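Local coordinates for cell division control protein 4 (Saccharomyces cerevisiae, PDB 3V7D) that recognises phosphorylated target proteins, among them the CDK inhibitor SIC1, for an SCF E3 ubiquitin ligase that marks them for degradation by the proteasome, at residues 125-130 with 166-171; 119-124 with 139-144; 326-331 with 356-361; 390-395 with 411-416; 264-269 with 295-300. The protein carries 1 engineered substitution. One frame throughout, in Å; residues are numbered along the deposited sequence.

All five contacts lie in the WD40 propeller, the substrate-recognition part of the protein, in which eight blades surround a central channel. Contacts 1, 3 and 5 join neighbouring blades; contacts 2 and 4 brace the loops within a repeat. Contacts 1 and 2 adjoin, with centres about 12 Å apart, and Trp166 NE1 of the first probably hydrogen-bonds Asp140 OD1 of the second at 2.8 Å. Contact 3 has its centre about 18 Å from that of contact 1 and about 19 Å from that of contact 4. Contacts 4 and 5 are farthest apart, about 39 Å between centres. The bound peptide reaches contacts 1 to 4, packing on Trp166, Val124, Leu357 and Ala395.

Contact 1: 125-130 with 166-171; sequences ITCLQF and WALKYA
Thr126 and Trp166 meet at the tight end of this contact, where the innermost strands of two adjacent WD40 blades run side by side around the propeller channel. The strands are nearly parallel, 6° apart, and their axes come within 5.8 Å. The threonine methyl CG2 presses straight onto the indole, 3.5 Å from the centroid of the six-membered ring and 2° off its normal, a CH-pi contact. A beta-branched threonine suits the place because its two branches divide the work: while CG2 meets the ring, OG1 bonds to Val165 O. The indole in turn is tethered through NE1 to Asp140, and the bound peptide packs an apolar side chain on it. Next along, Cys127 points toward the other strand, its SG 3.6 Å from Leu168 CG; a small, polarisable sulphur can nestle close to a branched aliphatic chain.

The packing is looser toward Lys169, whose CD merely grazes Gln129 OE1 at 3.8 Å and whose ammonium makes a long, weak ion pair with Asp210. Here Gln129 spans the gap: OE1 accepts from Tyr170 N at 3.0 Å in an almost straight bond, and NE2 turns back weakly to Leu128 O. With that the one hydrogen bond between the segments, the chemistry implies that apolar packing and side-chain hydrogen bonds, including Thr126 OG1 to Val165 O and Tyr170 OH to Asp132, together hold the blades.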
# COMPACT_ATOMS: atom_id res chain seq x y z
N ILE B 125 7.13 -26.14 6.93
CA ILE B 125 5.99 -25.69 6.13
C ILE B 125 6.53 -25.09 4.85
O ILE B 125 7.44 -24.26 4.88
CB ILE B 125 5.16 -24.64 6.89
CG1 ILE B 125 4.75 -25.17 8.26
CG2 ILE B 125 3.95 -24.21 6.07
CD1 ILE B 125 4.07 -26.51 8.21
N THR B 126 5.98 -25.49 3.71
CA THR B 126 6.55 -25.13 2.42
C THR B 126 5.88 -23.93 1.76
O THR B 126 6.48 -23.25 0.93
CB THR B 126 6.50 -26.30 1.43
OG1 THR B 126 5.14 -26.65 1.18
CG2 THR B 126 7.24 -27.50 2.00
N CYS B 127 4.63 -23.68 2.12
CA CYS B 127 3.89 -22.59 1.50
C CYS B 127 2.72 -22.14 2.36
O CYS B 127 2.15 -22.91 3.13
CB CYS B 127 3.41 -22.97 0.10
SG CYS B 127 2.59 -24.59 -0.02
N LEU B 128 2.38 -20.86 2.23
CA LEU B 128 1.31 -20.25 3.01
C LEU B 128 0.60 -19.20 2.18
O LEU B 128 1.23 -18.39 1.50
CB LEU B 128 1.87 -19.61 4.28
CG LEU B 128 0.89 -19.02 5.30
CD1 LEU B 128 1.43 -19.17 6.71
CD2 LEU B 128 0.59 -17.55 5.01
N GLN B 129 -0.73 -19.22 2.24
CA GLN B 129 -1.56 -18.17 1.68
C GLN B 129 -2.37 -17.55 2.80
O GLN B 129 -2.78 -18.25 3.73
CB GLN B 129 -2.51 -18.73 0.62
CG GLN B 129 -1.85 -19.11 -0.69
CD GLN B 129 -1.46 -17.90 -1.52
OE1 GLN B 129 -2.26 -17.40 -2.32
NE2 GLN B 129 -0.24 -17.41 -1.33
N PHE B 130 -2.58 -16.25 2.73
CA PHE B 130 -3.40 -15.54 3.70
C PHE B 130 -4.31 -14.59 2.95
O PHE B 130 -3.89 -13.51 2.55
CB PHE B 130 -2.52 -14.77 4.68
CG PHE B 130 -3.28 -14.02 5.73
CD1 PHE B 130 -4.54 -14.44 6.13
CD2 PHE B 130 -2.75 -12.88 6.32
CE1 PHE B 130 -5.25 -13.75 7.09
CE2 PHE B 130 -3.45 -12.19 7.28
CZ PHE B 130 -4.71 -12.62 7.67
N TRP B 166 4.00 -28.14 -2.46
CA TRP B 166 5.06 -27.14 -2.53
C TRP B 166 4.63 -25.82 -3.16
O TRP B 166 5.43 -24.88 -3.24
CB TRP B 166 6.28 -27.72 -3.25
CG TRP B 166 7.06 -28.65 -2.38
CD1 TRP B 166 6.82 -29.98 -2.19
CD2 TRP B 166 8.19 -28.33 -1.57
NE1 TRP B 166 7.74 -30.51 -1.32
CE2 TRP B 166 8.59 -29.51 -0.92
CE3 TRP B 166 8.91 -27.15 -1.34
CZ2 TRP B 166 9.68 -29.55 -0.05
CZ3 TRP B 166 9.99 -27.19 -0.48
CH2 TRP B 166 10.36 -28.39 0.16
N ALA B 167 3.38 -25.73 -3.58
CA ALA B 167 2.85 -24.48 -4.13
C ALA B 167 1.36 -24.35 -3.86
O ALA B 167 0.60 -25.31 -4.02
CB ALA B 167 3.15 -24.39 -5.61
N LEU B 168 0.95 -23.15 -3.44
CA LEU B 168 -0.44 -22.87 -3.11
C LEU B 168 -0.84 -21.50 -3.65
O LEU B 168 -0.06 -20.55 -3.57
CB LEU B 168 -0.65 -22.85 -1.60
CG LEU B 168 -0.89 -24.14 -0.84
CD1 LEU B 168 -1.11 -23.81 0.63
CD2 LEU B 168 -2.08 -24.89 -1.41
N LYS B 169 -2.06 -21.39 -4.17
CA LYS B 169 -2.57 -20.10 -4.59
C LYS B 169 -4.07 -20.02 -4.37
O LYS B 169 -4.84 -20.80 -4.92
CB LYS B 169 -2.25 -19.83 -6.06
CG LYS B 169 -2.45 -18.39 -6.49
CD LYS B 169 -1.33 -17.50 -5.97
CE LYS B 169 -1.47 -16.07 -6.46
NZ LYS B 169 -0.24 -15.26 -6.21
N TYR B 170 -4.48 -19.06 -3.55
CA TYR B 170 -5.89 -18.83 -3.28
C TYR B 170 -6.50 -18.04 -4.44
O TYR B 170 -5.90 -17.08 -4.92
CB TYR B 170 -6.07 -18.08 -1.96
CG TYR B 170 -7.51 -17.85 -1.58
CD1 TYR B 170 -8.21 -18.80 -0.87
CD2 TYR B 170 -8.16 -16.68 -1.94
CE1 TYR B 170 -9.53 -18.60 -0.52
CE2 TYR B 170 -9.48 -16.47 -1.59
CZ TYR B 170 -10.16 -17.44 -0.88
OH TYR B 170 -11.47 -17.24 -0.53
N ALA B 171 -7.68 -18.45 -4.88
CA ALA B 171 -8.34 -17.77 -5.99
C ALA B 171 -9.39 -16.78 -5.49
O ALA B 171 -9.15 -15.57 -5.44
CB ALA B 171 -8.97 -18.78 -6.94

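Contact 2: 119-124 with 139-144; sequences GHMTSV and ADDKMI
His120 has CG anti to its carbonyl carbon (chi1 -71°), and Asp141 holds its CG between backbone N and carbonyl carbon (chi1 68°); these two rotations bring imidazole and carboxylate together. The result is the Asp–His part of the hydrogen-bonded network familiar from WD40 repeats, tying the loop ahead of strand 125-131 to the type I turn that starts at Ala139. His120 ND1 donates to Asp141 OD1 at 2.9 Å, on the syn side but somewhat out of the carboxylate plane, and the ring and carboxylate planes are far from coplanar. On its other side the ring continues the network through NE2 to Thr137 OG1, so both nitrogens of the histidine are engaged.

Aspartate suits the turn because its short side chain puts both oxygens within reach of donors. OD1 also accepts from Met143 N at 3.1 Å, from the face opposite to that used by the histidine, which closes an Asx turn. OD2 meanwhile takes Met121 N at 3.1 Å from above the plane. Three donors thus restrain the carboxylate, and their partial positive charges would be expected to stabilise its negative charge. Toward solvent the grip gives way to flexible thioethers, Met121 CE lying 4.0 Å from Met143 CG. Alanine fits here because a single methyl is compact enough to sit close over the ring: Ala139 CB is 3.6 Å from the imidazole centroid and 29° off the normal.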
# COMPACT_ATOMS: atom_id res chain seq x y z
N GLY B 119 0.41 -27.23 13.73
CA GLY B 119 0.76 -27.13 12.33
C GLY B 119 0.61 -28.46 11.61
O GLY B 119 -0.37 -29.17 11.82
N HIS B 120 1.59 -28.80 10.77
CA HIS B 120 1.56 -30.05 10.01
C HIS B 120 2.28 -31.19 10.74
O HIS B 120 2.91 -30.98 11.78
CB HIS B 120 2.18 -29.85 8.63
CG HIS B 120 1.34 -29.03 7.71
ND1 HIS B 120 0.75 -29.54 6.57
CD2 HIS B 120 0.97 -27.72 7.76
CE1 HIS B 120 0.07 -28.59 5.96
NE2 HIS B 120 0.18 -27.48 6.66
N MET B 121 2.20 -32.39 10.17
CA MET B 121 2.89 -33.55 10.73
C MET B 121 4.40 -33.45 10.57
O MET B 121 5.16 -34.08 11.31
CB MET B 121 2.36 -34.85 10.12
CG MET B 121 1.06 -35.33 10.77
SD MET B 121 0.35 -36.77 9.94
CE MET B 121 -0.45 -36.00 8.54
N THR B 122 4.84 -32.66 9.59
CA THR B 122 6.27 -32.38 9.43
C THR B 122 6.57 -31.00 10.01
O THR B 122 5.68 -30.16 10.12
CB THR B 122 6.71 -32.44 7.96
OG1 THR B 122 5.93 -31.52 7.18
CG2 THR B 122 6.53 -33.84 7.40
N SER B 123 7.83 -30.78 10.38
CA SER B 123 8.21 -29.54 11.05
C SER B 123 8.42 -28.39 10.06
O SER B 123 8.46 -27.23 10.45
CB SER B 123 9.45 -29.74 11.91
OG SER B 123 10.56 -30.11 11.11
N VAL B 124 8.55 -28.72 8.78
CA VAL B 124 8.77 -27.71 7.76
C VAL B 124 7.50 -27.41 6.98
O VAL B 124 6.86 -28.31 6.43
CB VAL B 124 9.87 -28.14 6.76
CG1 VAL B 124 10.09 -27.06 5.71
CG2 VAL B 124 11.17 -28.45 7.49
N ALA B 139 2.54 -28.57 3.34
CA ALA B 139 3.81 -29.13 3.78
C ALA B 139 4.16 -30.43 3.05
O ALA B 139 3.42 -30.89 2.18
CB ALA B 139 3.80 -29.36 5.28
N ASP B 140 5.29 -31.01 3.41
CA ASP B 140 5.74 -32.24 2.78
C ASP B 140 5.02 -33.45 3.36
O ASP B 140 5.33 -34.59 3.01
CB ASP B 140 7.25 -32.40 2.91
CG ASP B 140 7.87 -33.05 1.69
OD1 ASP B 140 7.56 -32.61 0.57
OD2 ASP B 140 8.66 -34.01 1.86
N ASP B 141 4.06 -33.20 4.25
CA ASP B 141 3.23 -34.26 4.81
C ASP B 141 2.03 -34.53 3.91
O ASP B 141 1.08 -35.20 4.32
CB ASP B 141 2.77 -33.91 6.23
CG ASP B 141 1.79 -32.73 6.27
OD1 ASP B 141 1.74 -31.96 5.30
OD2 ASP B 141 1.09 -32.59 7.29
N LYS B 142 2.08 -34.00 2.69
CA LYS B 142 1.05 -34.19 1.67
C LYS B 142 -0.29 -33.52 2.00
O LYS B 142 -1.27 -33.69 1.27
CB LYS B 142 0.83 -35.69 1.38
CG LYS B 142 2.10 -36.47 1.07
CD LYS B 142 1.81 -37.97 0.92
CE LYS B 142 3.08 -38.77 0.72
NZ LYS B 142 2.83 -40.23 0.57
N MET B 143 -0.31 -32.73 3.07
CA MET B 143 -1.55 -32.12 3.54
C MET B 143 -1.64 -30.61 3.29
O MET B 143 -0.64 -29.91 3.22
CB MET B 143 -1.73 -32.38 5.04
CG MET B 143 -1.77 -33.85 5.41
SD MET B 143 -3.01 -34.73 4.45
CE MET B 143 -3.00 -36.33 5.27
N ILE B 144 -2.88 -30.13 3.17
CA ILE B 144 -3.16 -28.71 3.12
C ILE B 144 -4.06 -28.38 4.31
O ILE B 144 -5.11 -29.00 4.48
CB ILE B 144 -3.89 -28.32 1.83
CG1 ILE B 144 -3.01 -28.60 0.61
CG2 ILE B 144 -4.28 -26.85 1.86
CD1 ILE B 144 -3.66 -28.25 -0.71

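Contact 3: 326-331 with 356-361; sequences ISASMD and GLLRLS
Leu358 CD1 lies over one face of the flat peptide group that links Ser327 to Ala328, 4.1 Å from Ser327 C, and this is the planar group the contact uses; no aromatic ring or side-chain amide joins the two segments. The setting is the interface between two blades of the WD40 propeller, where the innermost strand of one blade faces the second strand of the blade before it. Their axes come within 6.9 Å and run roughly antiparallel. No hydrogen bond joins the two segments, although Ser329 bonds Val355 just before the second; aliphatic side chains fill the space between.

Leu358 is the central side chain. Its CG is anti to the carbonyl carbon (chi1 -66°), which directs both methyls at strand 326-329. Alanine suits the opposing site because its single methyl gives the leucine a shallow seat. Ile326, branched at CB, spreads in two directions: CG2 flanks the leucine at 3.8 Å, while CD1 reaches more loosely toward Leu360. Ser327 points the other way, into its own blade, where its OG bonds His309 and Trp337, part of the WD40 Asp–His–Ser–Trp network. Ala328 CB lies 3.7 Å from both CG and CD1 of Leu358.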
# COMPACT_ATOMS: atom_id res chain seq x y z
N ILE B 326 11.24 -7.86 -12.58
CA ILE B 326 12.31 -7.87 -11.59
C ILE B 326 12.74 -9.32 -11.38
O ILE B 326 11.90 -10.20 -11.19
CB ILE B 326 11.81 -7.29 -10.25
CG1 ILE B 326 11.22 -5.90 -10.48
CG2 ILE B 326 12.94 -7.26 -9.23
CD1 ILE B 326 10.10 -5.55 -9.53
N SER B 327 14.04 -9.56 -11.42
CA SER B 327 14.57 -10.92 -11.30
C SER B 327 15.65 -11.00 -10.23
O SER B 327 16.48 -10.11 -10.11
CB SER B 327 15.12 -11.41 -12.64
OG SER B 327 16.19 -10.60 -13.08
N ALA B 328 15.62 -12.07 -9.44
CA ALA B 328 16.60 -12.25 -8.37
C ALA B 328 17.33 -13.56 -8.56
O ALA B 328 16.72 -14.59 -8.86
CB ALA B 328 15.91 -12.21 -7.01
N SER B 329 18.65 -13.54 -8.39
CA SER B 329 19.46 -14.68 -8.80
C SER B 329 20.48 -15.15 -7.77
O SER B 329 20.84 -14.43 -6.85
CB SER B 329 20.16 -14.38 -10.13
OG SER B 329 21.14 -15.37 -10.42
N MET B 330 20.95 -16.37 -7.98
CA MET B 330 22.02 -16.94 -7.17
C MET B 330 23.33 -16.19 -7.42
O MET B 330 24.28 -16.29 -6.64
CB MET B 330 22.18 -18.43 -7.49
CG MET B 330 23.13 -19.18 -6.57
SD MET B 330 23.15 -20.94 -6.93
CE MET B 330 24.51 -21.47 -5.89
N ASP B 331 23.39 -15.42 -8.51
CA ASP B 331 24.57 -14.61 -8.80
C ASP B 331 24.66 -13.36 -7.93
O ASP B 331 25.51 -12.50 -8.16
CB ASP B 331 24.67 -14.26 -10.29
CG ASP B 331 23.54 -13.36 -10.78
OD1 ASP B 331 22.86 -12.70 -9.97
OD2 ASP B 331 23.33 -13.30 -12.01
N GLY B 356 16.96 -14.83 -3.12
CA GLY B 356 15.85 -15.73 -3.42
C GLY B 356 14.47 -15.21 -3.08
O GLY B 356 13.48 -15.90 -3.31
N LEU B 357 14.39 -14.00 -2.53
CA LEU B 357 13.10 -13.46 -2.10
C LEU B 357 12.88 -12.03 -2.58
O LEU B 357 13.73 -11.16 -2.38
CB LEU B 357 12.98 -13.53 -0.57
CG LEU B 357 13.06 -14.93 0.06
CD1 LEU B 357 13.29 -14.84 1.56
CD2 LEU B 357 11.79 -15.70 -0.24
N LEU B 358 11.73 -11.79 -3.20
CA LEU B 358 11.37 -10.47 -3.70
C LEU B 358 9.94 -10.13 -3.33
O LEU B 358 9.06 -10.99 -3.39
CB LEU B 358 11.48 -10.42 -5.23
CG LEU B 358 12.84 -10.55 -5.89
CD1 LEU B 358 12.67 -10.55 -7.41
CD2 LEU B 358 13.76 -9.42 -5.44
N ARG B 359 9.72 -8.88 -2.96
CA ARG B 359 8.36 -8.37 -2.74
C ARG B 359 8.26 -6.96 -3.30
O ARG B 359 9.24 -6.22 -3.30
CB ARG B 359 8.00 -8.37 -1.26
CG ARG B 359 7.89 -9.75 -0.63
CD ARG B 359 6.49 -10.29 -0.73
NE ARG B 359 6.38 -11.58 -0.05
CZ ARG B 359 5.34 -12.39 -0.18
NH1 ARG B 359 4.32 -12.04 -0.97
NH2 ARG B 359 5.31 -13.55 0.46
N LEU B 360 7.08 -6.61 -3.79
CA LEU B 360 6.85 -5.27 -4.31
C LEU B 360 5.64 -4.65 -3.62
O LEU B 360 4.53 -5.17 -3.73
CB LEU B 360 6.63 -5.32 -5.82
CG LEU B 360 6.46 -4.00 -6.57
CD1 LEU B 360 7.68 -3.11 -6.38
CD2 LEU B 360 6.20 -4.25 -8.05
N SER B 361 5.87 -3.57 -2.89
CA SER B 361 4.77 -2.77 -2.36
C SER B 361 4.64 -1.54 -3.26
O SER B 361 5.41 -1.38 -4.20
CB SER B 361 5.04 -2.34 -0.92
OG SER B 361 6.04 -1.33 -0.87

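Contact 4: 390-395 with 411-416; sequences HTNLSA and ENQFNI
Within the seventh WD repeat, the type I turn His390–Leu393 is tied by side-chain amides to Glu411 and to the strand that begins at Gln413. Asn392 ND2 donates to Glu411 O at 2.7 Å, with the acceptor exactly in the amide plane. The same asparagine has CG between backbone N and carbonyl carbon (chi1 65°); Ser394 N bonds its OD1 in an Asx turn, and Ser394 OG reaches OD1 from the same face. Asparagine suits this site because it can donate across the gap while accepting within its own loop.

Gln413 uses its longer chain to reach the start of the turn. NE2 donates to Thr391 OG1 at 2.9 Å, close to the amide plane, whereas OE1 collects Asn415 ND2 at 3.0 Å and a water, 2.7 Å away, that also bridges to Thr391 N. The glutamine amide lies roughly parallel to the His390 ring, 20° between planes; the Asn415 amide stands nearly upright, its ND2 3.2 Å above one face of that ring. His390 bonds Ser410 through ND1 and Ser408 through NE2. A buried histidine holding a serine of its blade is characteristic of WD40 repeats, although here ND1 pairs with serine instead of the usual aspartate.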
# COMPACT_ATOMS: atom_id res chain seq x y z
N HIS B 390 19.86 -9.51 9.64
CA HIS B 390 19.64 -10.31 10.84
C HIS B 390 21.00 -10.56 11.51
O HIS B 390 21.95 -10.99 10.86
CB HIS B 390 18.93 -11.62 10.50
CG HIS B 390 17.46 -11.46 10.23
ND1 HIS B 390 16.57 -12.51 10.30
CD2 HIS B 390 16.74 -10.37 9.90
CE1 HIS B 390 15.36 -12.07 10.02
NE2 HIS B 390 15.43 -10.77 9.77
N THR B 391 21.08 -10.25 12.80
CA THR B 391 22.36 -10.21 13.51
C THR B 391 23.07 -11.56 13.60
O THR B 391 24.29 -11.61 13.79
CB THR B 391 22.21 -9.63 14.94
OG1 THR B 391 21.17 -10.34 15.63
CG2 THR B 391 21.85 -8.15 14.88
N ASN B 392 22.33 -12.66 13.48
CA ASN B 392 22.98 -13.97 13.53
C ASN B 392 23.46 -14.42 12.16
O ASN B 392 23.97 -15.53 12.01
CB ASN B 392 22.11 -15.03 14.22
CG ASN B 392 20.83 -15.33 13.47
OD1 ASN B 392 20.57 -14.76 12.40
ND2 ASN B 392 20.03 -16.23 14.01
N LEU B 393 23.28 -13.55 11.17
CA LEU B 393 23.79 -13.79 9.82
C LEU B 393 23.24 -15.07 9.21
O LEU B 393 23.88 -15.69 8.35
CB LEU B 393 25.32 -13.81 9.83
CG LEU B 393 25.97 -12.56 10.43
CD1 LEU B 393 27.49 -12.68 10.44
CD2 LEU B 393 25.52 -11.31 9.67
N SER B 394 22.05 -15.46 9.65
CA SER B 394 21.40 -16.63 9.09
C SER B 394 20.61 -16.22 7.85
O SER B 394 20.16 -15.08 7.74
CB SER B 394 20.46 -17.26 10.12
OG SER B 394 19.47 -16.33 10.53
N ALA B 395 20.45 -17.16 6.93
CA ALA B 395 19.72 -16.93 5.69
C ALA B 395 18.29 -16.49 5.95
O ALA B 395 17.60 -17.05 6.80
CB ALA B 395 19.73 -18.19 4.86
N GLU B 411 16.37 -18.31 11.01
CA GLU B 411 16.64 -19.17 12.15
C GLU B 411 16.79 -18.36 13.43
O GLU B 411 17.62 -17.45 13.51
CB GLU B 411 17.90 -19.99 11.89
CG GLU B 411 18.22 -20.98 12.99
CD GLU B 411 19.34 -21.93 12.61
OE1 GLU B 411 19.06 -22.92 11.89
OE2 GLU B 411 20.50 -21.68 13.01
N ASN B 412 15.95 -18.68 14.41
CA ASN B 412 15.93 -18.02 15.72
C ASN B 412 15.56 -16.54 15.71
O ASN B 412 15.63 -15.87 16.75
CB ASN B 412 17.27 -18.21 16.44
CG ASN B 412 17.55 -19.66 16.78
OD1 ASN B 412 16.65 -20.40 17.19
ND2 ASN B 412 18.80 -20.07 16.60
N GLN B 413 15.14 -16.02 14.56
CA GLN B 413 14.83 -14.59 14.47
C GLN B 413 13.50 -14.26 13.79
O GLN B 413 13.17 -14.80 12.73
CB GLN B 413 15.96 -13.82 13.78
CG GLN B 413 17.25 -13.79 14.57
CD GLN B 413 17.99 -12.47 14.40
OE1 GLN B 413 17.49 -11.54 13.75
NE2 GLN B 413 19.17 -12.37 14.99
N PHE B 414 12.76 -13.36 14.41
CA PHE B 414 11.50 -12.87 13.87
C PHE B 414 11.45 -11.38 14.20
O PHE B 414 11.30 -11.01 15.36
CB PHE B 414 10.33 -13.62 14.50
CG PHE B 414 8.98 -13.24 13.96
CD1 PHE B 414 8.53 -13.75 12.75
CD2 PHE B 414 8.15 -12.39 14.68
CE1 PHE B 414 7.28 -13.40 12.26
CE2 PHE B 414 6.90 -12.04 14.19
CZ PHE B 414 6.46 -12.55 12.98
N ASN B 415 11.60 -10.54 13.18
CA ASN B 415 11.74 -9.10 13.38
C ASN B 415 10.64 -8.27 12.71
O ASN B 415 10.20 -8.56 11.60
CB ASN B 415 13.10 -8.63 12.87
CG ASN B 415 14.25 -9.31 13.59
OD1 ASN B 415 14.29 -9.37 14.81
ND2 ASN B 415 15.19 -9.85 12.82
N ILE B 416 10.22 -7.22 13.41
CA ILE B 416 9.24 -6.28 12.88
C ILE B 416 9.90 -4.90 12.81
O ILE B 416 10.34 -4.36 13.83
CB ILE B 416 7.98 -6.22 13.76
CG1 ILE B 416 7.35 -7.62 13.88
CG2 ILE B 416 6.96 -5.22 13.22
CD1 ILE B 416 6.12 -7.67 14.76
O HOH W 1 18.45 -8.97 13.81
O HOH W 2 18.02 -19.02 8.49

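Contact 5: 264-269 with 295-300; sequences GVLRGH and WDVAQM
Leu266 and Trp295 run alongside each other, pointing opposite ways, the leucine lying flat along one face of the indole. This is a junction between neighbouring WD40 blades: strand 262-266 is outermost in one, and Trp295 stands on the third strand of the next, where it is the tryptophan of the Asp–His–Ser–Trp network, bonded through NE1 to Ser285 OG, which is also hydrogen-bonded to His269 NE2. Its polar edge thus engaged, the broad face is left for apolar contact. Leu266 CB makes a CH-pi contact 3.7 Å from the centroid of the six-membered ring, 10° off the normal, while CD1 reaches across to the ring fusion, 3.5 Å from Trp295 CD2. Leucine suits the place because its fork lets CD1 follow the indole while CD2 turns to Met300.

Met300 approaches Leu266 at about a right angle. Folded back at its second and third torsions (-62° and -71°), its chain curls so that CE comes 3.7 Å from Leu266 CD2; a flexible thioether can fold in this way. The same methyl rests against Gly264, which offers bare backbone there, with CE 3.5 Å from Gly264 C. Ahead of Met300 the chain is turned by Asp296, whose OD1 accepts from Ala298 N and Gln299 N. At the far rim of the indole the contact ends on a carbonyl: Arg267 O lies in the ring plane, 3.2 Å from Trp295 CH2.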
# COMPACT_ATOMS: atom_id res chain seq x y z
N GLY B 264 -2.45 -25.46 -22.82
CA GLY B 264 -1.25 -25.80 -23.56
C GLY B 264 0.01 -25.78 -22.72
O GLY B 264 -0.01 -25.43 -21.54
N VAL B 265 1.12 -26.16 -23.34
CA VAL B 265 2.41 -26.22 -22.66
C VAL B 265 3.31 -25.10 -23.15
O VAL B 265 3.39 -24.83 -24.35
CB VAL B 265 3.10 -27.57 -22.90
CG1 VAL B 265 4.42 -27.64 -22.13
CG2 VAL B 265 2.19 -28.71 -22.51
N LEU B 266 4.00 -24.44 -22.23
CA LEU B 266 4.97 -23.42 -22.58
C LEU B 266 6.38 -23.96 -22.39
O LEU B 266 6.88 -24.01 -21.27
CB LEU B 266 4.76 -22.15 -21.75
CG LEU B 266 3.46 -21.39 -22.02
CD1 LEU B 266 3.34 -20.19 -21.11
CD2 LEU B 266 3.38 -20.97 -23.48
N ARG B 267 7.01 -24.36 -23.49
CA ARG B 267 8.39 -24.85 -23.47
C ARG B 267 9.34 -23.74 -23.87
O ARG B 267 9.02 -22.89 -24.71
CB ARG B 267 8.57 -26.03 -24.42
CG ARG B 267 7.98 -27.33 -23.92
CD ARG B 267 8.16 -28.45 -24.94
NE ARG B 267 6.90 -29.10 -25.24
CZ ARG B 267 6.31 -29.96 -24.42
NH1 ARG B 267 6.86 -30.27 -23.26
NH2 ARG B 267 5.16 -30.52 -24.77
N GLY B 268 10.52 -23.74 -23.26
CA GLY B 268 11.51 -22.71 -23.49
C GLY B 268 12.71 -22.86 -22.59
O GLY B 268 13.85 -22.67 -23.02
N HIS B 269 12.46 -23.20 -21.32
CA HIS B 269 13.54 -23.35 -20.35
C HIS B 269 14.28 -24.68 -20.48
O HIS B 269 13.71 -25.68 -20.92
CB HIS B 269 13.01 -23.14 -18.93
CG HIS B 269 12.64 -21.72 -18.64
ND1 HIS B 269 13.55 -20.69 -18.66
CD2 HIS B 269 11.44 -21.16 -18.34
CE1 HIS B 269 12.94 -19.56 -18.37
NE2 HIS B 269 11.66 -19.82 -18.17
N TRP B 295 5.90 -14.57 -21.18
CA TRP B 295 4.95 -15.30 -22.01
C TRP B 295 3.67 -14.50 -22.26
O TRP B 295 3.30 -13.63 -21.47
CB TRP B 295 4.57 -16.63 -21.35
CG TRP B 295 5.73 -17.50 -20.97
CD1 TRP B 295 6.37 -17.53 -19.76
CD2 TRP B 295 6.37 -18.48 -21.79
NE1 TRP B 295 7.37 -18.47 -19.78
CE2 TRP B 295 7.39 -19.07 -21.01
CE3 TRP B 295 6.19 -18.92 -23.10
CZ2 TRP B 295 8.23 -20.07 -21.51
CZ3 TRP B 295 7.01 -19.91 -23.60
CH2 TRP B 295 8.02 -20.48 -22.80
N ASP B 296 3.00 -14.82 -23.36
CA ASP B 296 1.66 -14.31 -23.64
C ASP B 296 0.71 -15.50 -23.63
O ASP B 296 0.57 -16.21 -24.63
CB ASP B 296 1.63 -13.62 -25.01
CG ASP B 296 0.32 -12.88 -25.26
OD1 ASP B 296 -0.76 -13.40 -24.91
OD2 ASP B 296 0.37 -11.77 -25.84
N VAL B 297 0.06 -15.73 -22.49
CA VAL B 297 -0.75 -16.92 -22.30
C VAL B 297 -2.07 -16.88 -23.07
O VAL B 297 -2.83 -17.85 -23.06
CB VAL B 297 -1.03 -17.18 -20.82
CG1 VAL B 297 0.28 -17.38 -20.07
CG2 VAL B 297 -1.82 -16.03 -20.22
N ALA B 298 -2.34 -15.76 -23.73
CA ALA B 298 -3.49 -15.68 -24.62
C ALA B 298 -3.11 -16.28 -25.97
O ALA B 298 -3.91 -16.96 -26.61
CB ALA B 298 -3.93 -14.23 -24.79
N GLN B 299 -1.87 -16.03 -26.38
CA GLN B 299 -1.36 -16.56 -27.65
C GLN B 299 -0.53 -17.81 -27.42
O GLN B 299 -0.21 -18.52 -28.37
CB GLN B 299 -0.51 -15.50 -28.36
CG GLN B 299 -1.26 -14.25 -28.76
CD GLN B 299 -0.39 -13.26 -29.50
OE1 GLN B 299 0.84 -13.33 -29.44
NE2 GLN B 299 -1.01 -12.33 -30.22
N MET B 300 -0.20 -18.08 -26.16
CA MET B 300 0.68 -19.19 -25.80
C MET B 300 2.00 -19.10 -26.57
O MET B 300 2.44 -20.07 -27.17
CB MET B 300 0.00 -20.54 -26.04
CG MET B 300 -1.25 -20.75 -25.20
SD MET B 300 -0.89 -20.76 -23.43
CE MET B 300 -0.02 -22.31 -23.27